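Side-chain contacts in triacylglycerol lipase (Yarrowia lipolytica, PDB 3O0D), which probably hydrolyses triacylglycerols, as a secreted, glycosylated lipase of the alpha/beta-hydrolase fold: residues N174-N178 against G179-L183; I255-L259 against S260-M264; A275-T278 against L279-V283. One frame throughout, in Å; residues are numbered along the deposited sequence.

All three contacts are local, formed between neighbours along the chain, but they sit at different depths in the fold. Contact 1 closes helix 163-177 before strand 183-187 and contact 2 leads into strand 262-265; both feed the large mixed sheet and both are partly buried. Contact 3 lies at the surface, in the loop between strand 269-270 and helix 285-290. The centres of contacts 2 and 3 are about 18 Å apart, and those of contacts 1 and 3 about 35 Å, on opposite sides of the chain's centre. Chemistry follows place: contact 1 combines a helix end with a glycan and bridging waters, contact 2 sets prolines and a valine around backbone turn bonds, and contact 3 relies on side-chain amides and a hydroxyl.

Contact 1 (N174-N178 against G179-L183); sequences NLKVN and GHDPL. With NAG (2-acetamido-2-deoxy-beta-D-glucopyranose), chain H.
Leu175 meets the residues after the helix through both its backbone and its side chain. Its O accepts a hydrogen bond from His180 N at 2.8 Å, the donor tilted moderately out of the carbonyl plane, and the same oxygen lies at the edge of the His180 ring, near the ring plane. Beyond the backbone, Leu175 CB rests on Pro182 CG at 4.0 Å and CD2 approaches His180 CD2 at 3.9 Å, while the leucine also packs against Ile156 and Val158 of strand 155-161. Lys176 supplies the second bond of the helix end: Gly179 N donates a weak hydrogen bond to Lys176 O at 3.3 Å. This nested pair, with Gly179 at a positive phi of 96°, is a Schellman motif, and it terminates helix 163-177; a CB at the glycine would collide with the carbonyl oxygen of Asn178. One water bridges Lys176 O and His180 O. The CB of Lys176 lies 4.1 Å from Pro182 CD, and the bends in its outer chain carry NZ round to a second water, which accepts from NZ and donates to both Asp181 OD1 and Pro182 O. NZ and Asp181 OD1 themselves stay 4.2 Å apart, too far for a salt bridge, so the water joins the two charges. Asn178, the first residue to leave helical geometry, sets its CB 3.5 Å from O6 of an N-acetylglucosamine attached to the protein. His180 reaches the same sugar: with CG beside its own backbone N (chi1 -57°), the ring presents NE2 edge-on to NAG O3, donating at 2.9 Å and 159°; Asp145 OD1 is a further partner.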
loop_
_atom_site.group_PDB
_atom_site.type_symbol
_atom_site.label_atom_id
_atom_site.label_comp_id
_atom_site.label_asym_id
_atom_site.label_seq_id
_atom_site.Cartn_x
_atom_site.Cartn_y
_atom_site.Cartn_z
ATOM N N ASN A 174 -10.806 5.200 3.672
ATOM C CA ASN A 174 -12.006 4.839 4.521
ATOM C C ASN A 174 -11.789 5.399 5.960
ATOM O O ASN A 174 -12.583 6.175 6.456
ATOM C CB ASN A 174 -12.219 3.322 4.553
ATOM C CG ASN A 174 -12.786 2.845 5.805
ATOM O OD1 ASN A 174 -12.204 2.006 6.606
ATOM N ND2 ASN A 174 -13.987 3.371 6.076
ATOM N N LEU A 175 -10.656 5.046 6.575
ATOM C CA LEU A 175 -10.398 5.440 7.980
ATOM C C LEU A 175 -10.316 6.979 8.092
ATOM O O LEU A 175 -10.819 7.563 9.068
ATOM C CB LEU A 175 -9.074 4.820 8.444
ATOM C CG LEU A 175 -9.212 3.343 8.743
ATOM C CD1 LEU A 175 -7.750 2.704 9.013
ATOM C CD2 LEU A 175 -10.129 2.987 9.933
ATOM N N LYS A 176 -9.670 7.623 7.135
ATOM C CA LYS A 176 -9.449 9.040 7.134
ATOM C C LYS A 176 -10.766 9.856 6.934
ATOM O O LYS A 176 -11.066 10.746 7.707
ATOM C CB LYS A 176 -8.441 9.364 6.047
ATOM C CG LYS A 176 -8.326 10.816 5.698
ATOM C CD LYS A 176 -7.456 11.543 6.635
ATOM C CE LYS A 176 -6.201 12.009 5.906
ATOM N NZ LYS A 176 -5.393 12.854 6.814
ATOM N N VAL A 177 -11.587 9.494 5.979
ATOM C CA VAL A 177 -12.873 10.163 5.895
ATOM C C VAL A 177 -13.815 9.815 7.063
ATOM O O VAL A 177 -14.742 10.536 7.308
ATOM C CB VAL A 177 -13.630 9.957 4.530
ATOM C CG1 VAL A 177 -12.847 10.400 3.391
ATOM C CG2 VAL A 177 -14.107 8.646 4.399
ATOM N N ASN A 178 -13.578 8.720 7.747
ATOM C CA ASN A 178 -14.421 8.325 8.885
ATOM C C ASN A 178 -13.877 8.739 10.255
ATOM O O ASN A 178 -14.222 8.133 11.271
ATOM C CB ASN A 178 -14.793 6.860 8.881
ATOM C CG ASN A 178 -15.781 6.547 7.734
ATOM O OD1 ASN A 178 -15.484 5.778 6.787
ATOM N ND2 ASN A 178 -16.949 7.186 7.809
ATOM N N GLY A 179 -12.999 9.747 10.219
ATOM C CA GLY A 179 -12.597 10.454 11.454
ATOM C C GLY A 179 -11.323 9.985 12.116
ATOM O O GLY A 179 -11.039 10.353 13.278
ATOM N N HIS A 180 -10.630 9.061 11.469
ATOM C CA HIS A 180 -9.374 8.597 12.056
ATOM C C HIS A 180 -8.224 9.297 11.305
ATOM O O HIS A 180 -8.424 10.063 10.331
ATOM C CB HIS A 180 -9.266 7.059 11.924
ATOM C CG HIS A 180 -10.397 6.316 12.555
ATOM N ND1 HIS A 180 -10.409 5.984 13.889
ATOM C CD2 HIS A 180 -11.587 5.869 12.046
ATOM C CE1 HIS A 180 -11.502 5.294 14.170
ATOM N NE2 HIS A 180 -12.248 5.218 13.075
ATOM N N ASP A 181 -6.996 9.058 11.748
ATOM C CA ASP A 181 -5.834 9.762 11.193
ATOM C C ASP A 181 -4.725 8.678 10.867
ATOM O O ASP A 181 -3.651 8.634 11.514
ATOM C CB ASP A 181 -5.287 10.705 12.276
ATOM C CG ASP A 181 -4.192 11.591 11.802
ATOM O OD1 ASP A 181 -3.943 11.734 10.601
ATOM O OD2 ASP A 181 -3.487 12.190 12.685
ATOM N N PRO A 182 -5.025 7.782 9.952
ATOM C CA PRO A 182 -4.166 6.654 9.701
ATOM C C PRO A 182 -2.867 7.060 9.002
ATOM O O PRO A 182 -2.871 7.995 8.194
ATOM C CB PRO A 182 -5.030 5.816 8.750
ATOM C CG PRO A 182 -5.737 6.891 7.934
ATOM C CD PRO A 182 -6.226 7.777 9.059
ATOM N N LEU A 183 -1.798 6.280 9.202
ATOM C CA LEU A 183 -0.591 6.286 8.315
ATOM C C LEU A 183 -0.802 5.203 7.261
ATOM O O LEU A 183 -1.205 4.148 7.610
ATOM C CB LEU A 183 0.625 5.890 9.206
ATOM C CG LEU A 183 1.919 5.734 8.355
ATOM C CD1 LEU A 183 2.435 6.942 7.512
ATOM C CD2 LEU A 183 2.943 5.201 9.414
HETATM C C1 NAG H . -16.719 3.046 9.735
HETATM C C2 NAG H . -15.401 2.941 10.536
HETATM C C3 NAG H . -15.666 3.439 11.951
HETATM C C4 NAG H . -16.263 4.849 11.933
HETATM C C5 NAG H . -17.543 4.757 11.138
HETATM C C6 NAG H . -18.444 6.006 11.118
HETATM C C7 NAG H . -13.887 1.114 9.890
HETATM C C8 NAG H . -13.441 -0.300 10.126
HETATM N N2 NAG H . -14.896 1.569 10.641
HETATM O O3 NAG H . -14.419 3.408 12.672
HETATM O O4 NAG H . -16.624 5.215 13.268
HETATM O O5 NAG H . -17.173 4.368 9.797
HETATM O O6 NAG H . -17.634 7.102 10.887
HETATM O O7 NAG H . -13.371 1.805 9.030
HETATM O O HOH W 1 -4.242 10.460 8.205
HETATM O O HOH W 2 -10.063 12.136 9.692
#

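Contact 2 (I255-L259 against S260-M264); sequences IHPPL and SNVVM
Asn261 N donates to Pro258 O at 3.0 Å (157°), closing a beta turn of type I geometry in which Leu259 and Ser260 both have helical backbone angles; the donor stands 55° out of the carbonyl plane, not on a lone pair. A weak bond from Val262 N to Leu259 O, 3.5 Å long, repeats the i to i+3 pattern one residue on. This short 3-10-like turn ends the loop between strands 247-250 and 262-265, antiparallel neighbours in the central sheet of the alpha/beta-hydrolase fold. On its inner side Pro257 and Val262 meet: CG of the proline ring touches Val262 CG2 at 3.8 Å. With CG1 anti to the backbone N (chi1 179°), the valine turns its other methyl, CG2, beside that N and onto the proline. Tyr15 of helix 12-27 packs on Val262 and Leu259, and its hydroxyl hydrogen-bonds Pro257 O, tying the turn to that helix. On the outer side the Pro258 ring lies obliquely across the Asn261 side chain, its CD 4.2 Å from Asn261 CB, and Trp252 touches both residues. Ser260 OG approaches the same ring at Pro258 CB, 3.8 Å away. Where the turn passes into the strand, one water donates to two backbone acceptors, lying 2.8 Å from Leu259 O and equally far from Val262 O.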
loop_
_atom_site.group_PDB
_atom_site.type_symbol
_atom_site.label_atom_id
_atom_site.label_comp_id
_atom_site.label_asym_id
_atom_site.label_seq_id
_atom_site.Cartn_x
_atom_site.Cartn_y
_atom_site.Cartn_z
ATOM N N ILE A 255 17.180 -5.890 -3.422
ATOM C CA ILE A 255 16.803 -5.586 -2.024
ATOM C C ILE A 255 17.979 -4.868 -1.337
ATOM O O ILE A 255 19.092 -4.732 -1.894
ATOM C CB ILE A 255 16.399 -6.853 -1.265
ATOM C CG1 ILE A 255 17.535 -7.922 -1.282
ATOM C CG2 ILE A 255 15.097 -7.433 -1.926
ATOM C CD1 ILE A 255 17.359 -9.191 -0.347
ATOM N N HIS A 256 17.713 -4.430 -0.121
ATOM C CA HIS A 256 18.699 -3.741 0.662
ATOM C C HIS A 256 19.436 -2.624 -0.041
ATOM O O HIS A 256 20.681 -2.617 -0.075
ATOM C CB HIS A 256 19.668 -4.799 1.319
ATOM C CG HIS A 256 18.946 -5.769 2.207
ATOM N ND1 HIS A 256 18.124 -5.368 3.253
ATOM C CD2 HIS A 256 18.851 -7.122 2.144
ATOM C CE1 HIS A 256 17.564 -6.446 3.792
ATOM N NE2 HIS A 256 17.992 -7.516 3.133
ATOM N N PRO A 257 18.708 -1.641 -0.610
ATOM C CA PRO A 257 19.341 -0.612 -1.371
ATOM C C PRO A 257 20.225 0.254 -0.432
ATOM O O PRO A 257 19.950 0.404 0.813
ATOM C CB PRO A 257 18.165 0.231 -1.863
ATOM C CG PRO A 257 17.027 -0.031 -0.872
ATOM C CD PRO A 257 17.231 -1.467 -0.463
ATOM N N PRO A 258 21.238 0.864 -1.030
ATOM C CA PRO A 258 21.971 1.903 -0.313
ATOM C C PRO A 258 21.028 3.103 0.031
ATOM O O PRO A 258 20.050 3.419 -0.635
ATOM C CB PRO A 258 23.052 2.373 -1.271
ATOM C CG PRO A 258 22.917 1.567 -2.439
ATOM C CD PRO A 258 21.661 0.747 -2.442
ATOM N N LEU A 259 21.404 3.793 1.113
ATOM C CA LEU A 259 20.630 4.982 1.516
ATOM C C LEU A 259 20.527 6.018 0.424
ATOM O O LEU A 259 19.474 6.623 0.293
ATOM C CB LEU A 259 21.376 5.618 2.750
ATOM C CG LEU A 259 20.707 6.893 3.286
ATOM C CD1 LEU A 259 19.293 6.630 3.746
ATOM C CD2 LEU A 259 21.552 7.317 4.580
ATOM N N SER A 260 21.591 6.213 -0.366
ATOM C CA SER A 260 21.576 7.238 -1.395
ATOM C C SER A 260 20.511 6.963 -2.503
ATOM O O SER A 260 20.243 7.860 -3.294
ATOM C CB SER A 260 22.953 7.277 -2.061
ATOM O OG SER A 260 23.382 5.969 -2.432
ATOM N N ASN A 261 20.034 5.745 -2.524
ATOM C CA ASN A 261 19.263 5.287 -3.691
ATOM C C ASN A 261 17.796 5.063 -3.368
ATOM O O ASN A 261 17.044 4.531 -4.213
ATOM C CB ASN A 261 19.867 4.036 -4.238
ATOM C CG ASN A 261 21.051 4.382 -5.108
ATOM O OD1 ASN A 261 20.992 4.381 -6.397
ATOM N ND2 ASN A 261 22.124 4.705 -4.459
ATOM N N VAL A 262 17.315 5.618 -2.266
ATOM C CA VAL A 262 15.861 5.673 -2.061
ATOM C C VAL A 262 15.492 7.215 -2.087
ATOM O O VAL A 262 16.043 7.987 -1.270
ATOM C CB VAL A 262 15.490 5.060 -0.714
ATOM C CG1 VAL A 262 13.920 5.116 -0.440
ATOM C CG2 VAL A 262 15.986 3.610 -0.505
ATOM N N VAL A 263 14.602 7.642 -2.979
ATOM C CA VAL A 263 14.438 9.083 -3.199
ATOM C C VAL A 263 12.931 9.398 -3.064
ATOM O O VAL A 263 12.075 8.540 -3.351
ATOM C CB VAL A 263 15.015 9.574 -4.557
ATOM C CG1 VAL A 263 16.562 9.436 -4.553
ATOM C CG2 VAL A 263 14.350 8.784 -5.768
ATOM N N MET A 264 12.627 10.655 -2.682
ATOM C CA MET A 264 11.226 11.082 -2.649
ATOM C C MET A 264 10.952 11.798 -3.971
ATOM O O MET A 264 11.738 12.649 -4.408
ATOM C CB MET A 264 11.100 12.130 -1.506
ATOM C CG MET A 264 11.577 11.674 -0.107
ATOM S SD MET A 264 10.685 10.233 0.435
ATOM C CE MET A 264 9.008 10.926 0.826
HETATM O O HOH W 3 18.452 9.108 -0.450
#

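Contact 3 (A275-T278 against L279-V283)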
loop_
_atom_site.group_PDB
_atom_site.type_symbol
_atom_site.label_atom_id
_atom_site.label_comp_id
_atom_site.label_asym_id
_atom_site.label_seq_id
_atom_site.Cartn_x
_atom_site.Cartn_y
_atom_site.Cartn_z
ATOM N N ALA A 275 7.712 6.050 -13.507
ATOM C CA ALA A 275 7.312 6.398 -14.878
ATOM C C ALA A 275 8.455 6.318 -15.862
ATOM O O ALA A 275 8.219 6.235 -17.107
ATOM C CB ALA A 275 6.612 7.800 -14.946
ATOM N N GLY A 276 9.687 6.468 -15.377
ATOM C CA GLY A 276 10.910 6.366 -16.205
ATOM C C GLY A 276 11.520 4.945 -16.360
ATOM O O GLY A 276 12.611 4.827 -17.039
ATOM N N ASN A 277 10.845 3.943 -15.824
ATOM C CA ASN A 277 11.322 2.500 -15.976
ATOM C C ASN A 277 11.571 2.260 -17.508
ATOM O O ASN A 277 10.719 2.668 -18.333
ATOM C CB ASN A 277 10.282 1.555 -15.551
ATOM C CG ASN A 277 10.274 1.337 -14.009
ATOM O OD1 ASN A 277 11.265 1.717 -13.322
ATOM N ND2 ASN A 277 9.183 0.816 -13.478
ATOM N N THR A 278 12.738 1.739 -17.836
ATOM C CA THR A 278 13.079 1.480 -19.263
ATOM C C THR A 278 12.547 0.110 -19.633
ATOM O O THR A 278 12.269 -0.706 -18.841
ATOM C CB THR A 278 14.606 1.472 -19.543
ATOM O OG1 THR A 278 15.200 0.336 -18.892
ATOM C CG2 THR A 278 15.242 2.768 -19.085
ATOM N N LEU A 279 12.495 -0.161 -20.947
ATOM C CA LEU A 279 11.993 -1.494 -21.382
ATOM C C LEU A 279 12.818 -2.639 -20.862
ATOM O O LEU A 279 12.252 -3.628 -20.396
ATOM C CB LEU A 279 12.179 -1.516 -22.940
ATOM C CG LEU A 279 11.562 -2.789 -23.538
ATOM C CD1 LEU A 279 10.017 -2.828 -23.497
ATOM C CD2 LEU A 279 12.038 -2.863 -25.060
ATOM N N LEU A 280 14.142 -2.550 -20.847
ATOM C CA LEU A 280 14.982 -3.604 -20.298
ATOM C C LEU A 280 14.792 -3.760 -18.771
ATOM O O LEU A 280 14.811 -4.863 -18.255
ATOM C CB LEU A 280 16.449 -3.341 -20.577
ATOM C CG LEU A 280 16.876 -3.615 -22.034
ATOM C CD1 LEU A 280 15.814 -3.188 -22.923
ATOM C CD2 LEU A 280 18.251 -3.012 -22.408
ATOM N N GLN A 281 14.611 -2.609 -18.106
ATOM C CA GLN A 281 14.330 -2.657 -16.662
ATOM C C GLN A 281 13.043 -3.360 -16.315
ATOM O O GLN A 281 12.976 -3.962 -15.216
ATOM C CB GLN A 281 14.359 -1.243 -16.030
ATOM C CG GLN A 281 15.742 -0.693 -15.959
ATOM C CD GLN A 281 15.754 0.815 -15.830
ATOM O OE1 GLN A 281 14.680 1.448 -15.681
ATOM N NE2 GLN A 281 16.957 1.401 -15.800
ATOM N N GLN A 282 12.049 -3.348 -17.219
ATOM C CA GLN A 282 10.690 -3.876 -16.988
ATOM C C GLN A 282 10.561 -5.369 -17.286
ATOM O O GLN A 282 9.485 -5.951 -17.031
ATOM C CB GLN A 282 9.635 -3.144 -17.787
ATOM C CG GLN A 282 9.519 -1.609 -17.552
ATOM C CD GLN A 282 8.709 -0.899 -18.635
ATOM O OE1 GLN A 282 8.797 -1.262 -19.845
ATOM N NE2 GLN A 282 7.890 0.100 -18.233
ATOM N N VAL A 283 11.596 -5.948 -17.900
ATOM C CA VAL A 283 11.510 -7.332 -18.386
ATOM C C VAL A 283 11.098 -8.334 -17.369
ATOM O O VAL A 283 10.088 -9.084 -17.583
ATOM C CB VAL A 283 12.822 -7.776 -19.043
ATOM C CG1 VAL A 283 12.877 -9.346 -19.172
ATOM C CG2 VAL A 283 12.872 -7.030 -20.349
#
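Thr278 and Gln281 grip each other twice, in the reciprocal bonding pattern of a capping box. Gln281 N donates to Thr278 OG1 at 3.1 Å, and Thr278 N donates to Gln281 OE1 at 2.9 Å. Here, however, the pattern opens a run of helical backbone angles, 279-283, that lacks regular helix bonds and contains a type I turn from Leu280 to Val283. The second bond is nearly straight at the hydrogen (169°), yet the donor stands 53° above the plane of the glutamine amide. Close packing accompanies the bonds. Thr278 OG1 sits between its backbone N and carbonyl carbon (chi1 67°), which directs it at the turn and places it 3.1 Å from Gln281 CD; the extended glutamine chain beyond CG brings the amide back to the threonine N. Gln281 OE1 also accepts from Arg228 NH1, so one oxygen ties the turn to the loop after strand 222-227. A leucine in place of Gln281 would probably leave Thr278 N and Arg228 without their shared acceptor and let the start of the turn move. Gln282 adds a third tie, a weak bond from its N to Thr278 O at 3.1 Å, and its CG meets Asn277 CB at 3.8 Å. The amide ends of this pair are anchored on the residues after strand 222-227: Asn277 OD1 accepts from Gly229 N, while Asn277 ND2 and Gln282 NE2 both donate to Gln234 OE1. The solvent side is looser. Leu279 and Leu280 are exposed, and neither joins the hydrogen bonds to Thr278; the nearest side-chain approach of Leu279 is by CB, which lies 3.7 Å from Thr278 C.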